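Local coordinates for protein VP5 (PDB 6QGI) that probably acts as the membrane fusion protein in the envelope of a haloarchaeal pleomorphic virus, at residues Q308-G316 with M349-T357. Numbering follows the deposited sequence.
Sequences QDTGATLPG and MSLVEGDWT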
loop_
_atom_site.group_PDB
_atom_site.type_symbol
_atom_site.label_atom_id
_atom_site.label_comp_id
_atom_site.label_asym_id
_atom_site.label_seq_id
_atom_site.Cartn_x
_atom_site.Cartn_y
_atom_site.Cartn_z
ATOM N N GLN A 308 -5.008 19.660 -0.405
ATOM C CA GLN A 308 -4.488 21.030 -0.341
ATOM C C GLN A 308 -3.471 21.404 -1.434
ATOM O O GLN A 308 -3.606 22.472 -2.035
ATOM C CB GLN A 308 -3.836 21.282 1.019
ATOM C CG GLN A 308 -4.782 21.167 2.191
ATOM C CD GLN A 308 -4.160 21.794 3.396
ATOM O OE1 GLN A 308 -3.048 21.443 3.808
ATOM N NE2 GLN A 308 -4.856 22.777 3.958
ATOM N N ASP A 309 -2.454 20.548 -1.662
ATOM C CA ASP A 309 -1.358 20.771 -2.610
ATOM C C ASP A 309 -1.776 20.775 -4.098
ATOM O O ASP A 309 -1.067 21.376 -4.907
ATOM C CB ASP A 309 -0.260 19.709 -2.403
ATOM C CG ASP A 309 0.662 19.942 -1.212
ATOM O OD1 ASP A 309 0.269 20.695 -0.288
ATOM O OD2 ASP A 309 1.771 19.362 -1.198
ATOM N N THR A 310 -2.888 20.107 -4.463
ATOM C CA THR A 310 -3.327 20.004 -5.863
ATOM C C THR A 310 -4.722 20.595 -6.135
ATOM O O THR A 310 -5.006 20.988 -7.268
ATOM C CB THR A 310 -3.335 18.536 -6.289
ATOM O OG1 THR A 310 -4.229 17.826 -5.435
ATOM C CG2 THR A 310 -1.949 17.903 -6.257
ATOM N N GLY A 311 -5.579 20.595 -5.120
ATOM C CA GLY A 311 -6.955 21.075 -5.205
ATOM C C GLY A 311 -7.928 20.017 -5.689
ATOM O O GLY A 311 -9.049 20.347 -6.086
ATOM N N ALA A 312 -7.506 18.735 -5.653
ATOM C CA ALA A 312 -8.309 17.595 -6.094
ATOM C C ALA A 312 -9.372 17.219 -5.054
ATOM O O ALA A 312 -9.042 16.946 -3.897
ATOM C CB ALA A 312 -7.413 16.403 -6.393
ATOM N N THR A 313 -10.653 17.243 -5.477
ATOM C CA THR A 313 -11.818 16.916 -4.645
ATOM C C THR A 313 -12.216 15.459 -4.871
ATOM O O THR A 313 -12.302 15.012 -6.019
ATOM C CB THR A 313 -12.992 17.875 -4.902
ATOM O OG1 THR A 313 -13.247 17.952 -6.305
ATOM C CG2 THR A 313 -12.748 19.266 -4.339
ATOM N N LEU A 314 -12.451 14.716 -3.771
ATOM C CA LEU A 314 -12.773 13.292 -3.825
ATOM C C LEU A 314 -13.738 12.863 -2.691
ATOM O O LEU A 314 -13.406 13.030 -1.513
ATOM C CB LEU A 314 -11.451 12.488 -3.756
ATOM C CG LEU A 314 -11.489 10.969 -3.939
ATOM C CD1 LEU A 314 -11.935 10.573 -5.348
ATOM C CD2 LEU A 314 -10.132 10.373 -3.661
ATOM N N PRO A 315 -14.917 12.278 -3.029
ATOM C CA PRO A 315 -15.841 11.820 -1.974
ATOM C C PRO A 315 -15.567 10.370 -1.550
ATOM O O PRO A 315 -15.439 9.489 -2.401
ATOM C CB PRO A 315 -17.219 11.959 -2.631
ATOM C CG PRO A 315 -16.954 11.958 -4.129
ATOM C CD PRO A 315 -15.471 12.014 -4.374
ATOM N N GLY A 316 -15.498 10.124 -0.246
ATOM C CA GLY A 316 -15.249 8.778 0.257
ATOM C C GLY A 316 -15.273 8.604 1.760
ATOM O O GLY A 316 -15.488 9.558 2.512
ATOM N N MET A 349 -12.778 6.547 -7.600
ATOM C CA MET A 349 -11.819 7.349 -8.367
ATOM C C MET A 349 -12.460 7.983 -9.598
ATOM O O MET A 349 -11.960 8.994 -10.089
ATOM C CB MET A 349 -10.593 6.514 -8.784
ATOM C CG MET A 349 -9.781 5.997 -7.605
ATOM S SD MET A 349 -9.097 7.302 -6.556
ATOM C CE MET A 349 -9.515 6.668 -4.936
ATOM N N SER A 350 -13.596 7.426 -10.059
ATOM C CA SER A 350 -14.357 7.948 -11.191
ATOM C C SER A 350 -15.023 9.302 -10.841
ATOM O O SER A 350 -15.487 10.012 -11.740
ATOM C CB SER A 350 -15.406 6.935 -11.642
ATOM O OG SER A 350 -15.853 7.211 -12.959
ATOM N N LEU A 351 -15.044 9.664 -9.540
ATOM C CA LEU A 351 -15.657 10.902 -9.064
ATOM C C LEU A 351 -14.614 11.994 -8.714
ATOM O O LEU A 351 -15.004 13.054 -8.208
ATOM C CB LEU A 351 -16.585 10.625 -7.864
ATOM C CG LEU A 351 -17.825 9.750 -8.142
ATOM C CD1 LEU A 351 -18.501 9.334 -6.856
ATOM C CD2 LEU A 351 -18.824 10.449 -9.060
ATOM N N VAL A 352 -13.316 11.774 -9.045
ATOM C CA VAL A 352 -12.255 12.760 -8.802
ATOM C C VAL A 352 -12.495 14.014 -9.685
ATOM O O VAL A 352 -12.735 13.904 -10.893
ATOM C CB VAL A 352 -10.815 12.179 -8.969
ATOM C CG1 VAL A 352 -10.463 11.886 -10.432
ATOM C CG2 VAL A 352 -9.767 13.091 -8.329
ATOM N N GLU A 353 -12.490 15.188 -9.046
ATOM C CA GLU A 353 -12.675 16.495 -9.682
ATOM C C GLU A 353 -11.577 17.449 -9.222
ATOM O O GLU A 353 -10.810 17.109 -8.319
ATOM C CB GLU A 353 -14.057 17.071 -9.332
ATOM C CG GLU A 353 -15.142 16.778 -10.346
ATOM C CD GLU A 353 -16.404 17.580 -10.100
ATOM O OE1 GLU A 353 -17.143 17.254 -9.143
ATOM O OE2 GLU A 353 -16.650 18.545 -10.860
ATOM N N GLY A 354 -11.518 18.635 -9.817
ATOM C CA GLY A 354 -10.535 19.631 -9.417
ATOM C C GLY A 354 -10.223 20.660 -10.472
ATOM O O GLY A 354 -10.098 20.326 -11.652
ATOM N N ASP A 355 -10.077 21.919 -10.042
ATOM C CA ASP A 355 -9.746 23.024 -10.930
ATOM C C ASP A 355 -8.308 22.876 -11.425
ATOM O O ASP A 355 -7.403 22.564 -10.643
ATOM C CB ASP A 355 -9.956 24.375 -10.226
ATOM C CG ASP A 355 -9.945 25.567 -11.164
ATOM O OD1 ASP A 355 -10.829 25.637 -12.052
ATOM O OD2 ASP A 355 -9.064 26.441 -11.003
ATOM N N TRP A 356 -8.123 23.037 -12.742
ATOM C CA TRP A 356 -6.823 22.966 -13.398
ATOM C C TRP A 356 -6.343 24.391 -13.683
ATOM O O TRP A 356 -7.068 25.183 -14.289
ATOM C CB TRP A 356 -6.894 22.119 -14.675
ATOM C CG TRP A 356 -5.548 21.785 -15.241
ATOM C CD1 TRP A 356 -4.871 22.478 -16.200
ATOM C CD2 TRP A 356 -4.702 20.689 -14.863
ATOM N NE1 TRP A 356 -3.660 21.877 -16.452
ATOM C CE2 TRP A 356 -3.533 20.771 -15.652
ATOM C CE3 TRP A 356 -4.824 19.635 -13.941
ATOM C CZ2 TRP A 356 -2.490 19.842 -15.546
ATOM C CZ3 TRP A 356 -3.793 18.710 -13.842
ATOM C CH2 TRP A 356 -2.641 18.821 -14.634
ATOM N N THR A 357 -5.149 24.731 -13.179
ATOM C CA THR A 357 -4.544 26.063 -13.308
ATOM C C THR A 357 -3.201 25.963 -14.057
ATOM O O THR A 357 -2.656 26.982 -14.487
ATOM C CB THR A 357 -4.405 26.690 -11.897
ATOM O OG1 THR A 357 -5.714 26.913 -11.374
ATOM C CG2 THR A 357 -3.648 28.011 -11.889
#
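The Pro315 ring meets Leu351 through CG and CD, with CD 3.9 Å from Leu351 CB and the two side chains nearly at right angles; Glu302 and Thr304 of strand 301-307 also touch this ring. The other flat groups that meet across the contact are the peptides of Thr313 and Glu353. Thr313 N donates to Glu353 O (2.8 Å) from above its carbonyl plane. The return bond from Glu353 N to Thr313 O is nearly straight, 172°. Glu353 O takes a second, weak bond from Thr313 OG1, which chi1 of 51° sets between its own backbone N and carbonyl carbon, and a CA-H...O contact from Ala312 CA at 3.4 Å. On the face bearing Ala312 and Leu314, the two methyls of Leu314 diverge: CD1 meets Val352 CB at 4.1 Å and CD2 meets Met349 CE at 4.0 Å, the methionine chain being bent to bring its methyl there. Ile437 of strand 434-439 touches both Leu314 and Met349, and Phe425 of strand 418-427 touches Ala312 and Val352. Thr313 and Glu353 form a single antiparallel, hydrogen-bonded beta bridge, pairing strand 312-320 with the weakly bonded last part of strand 343-355, just after the 3-10 segment 349-351.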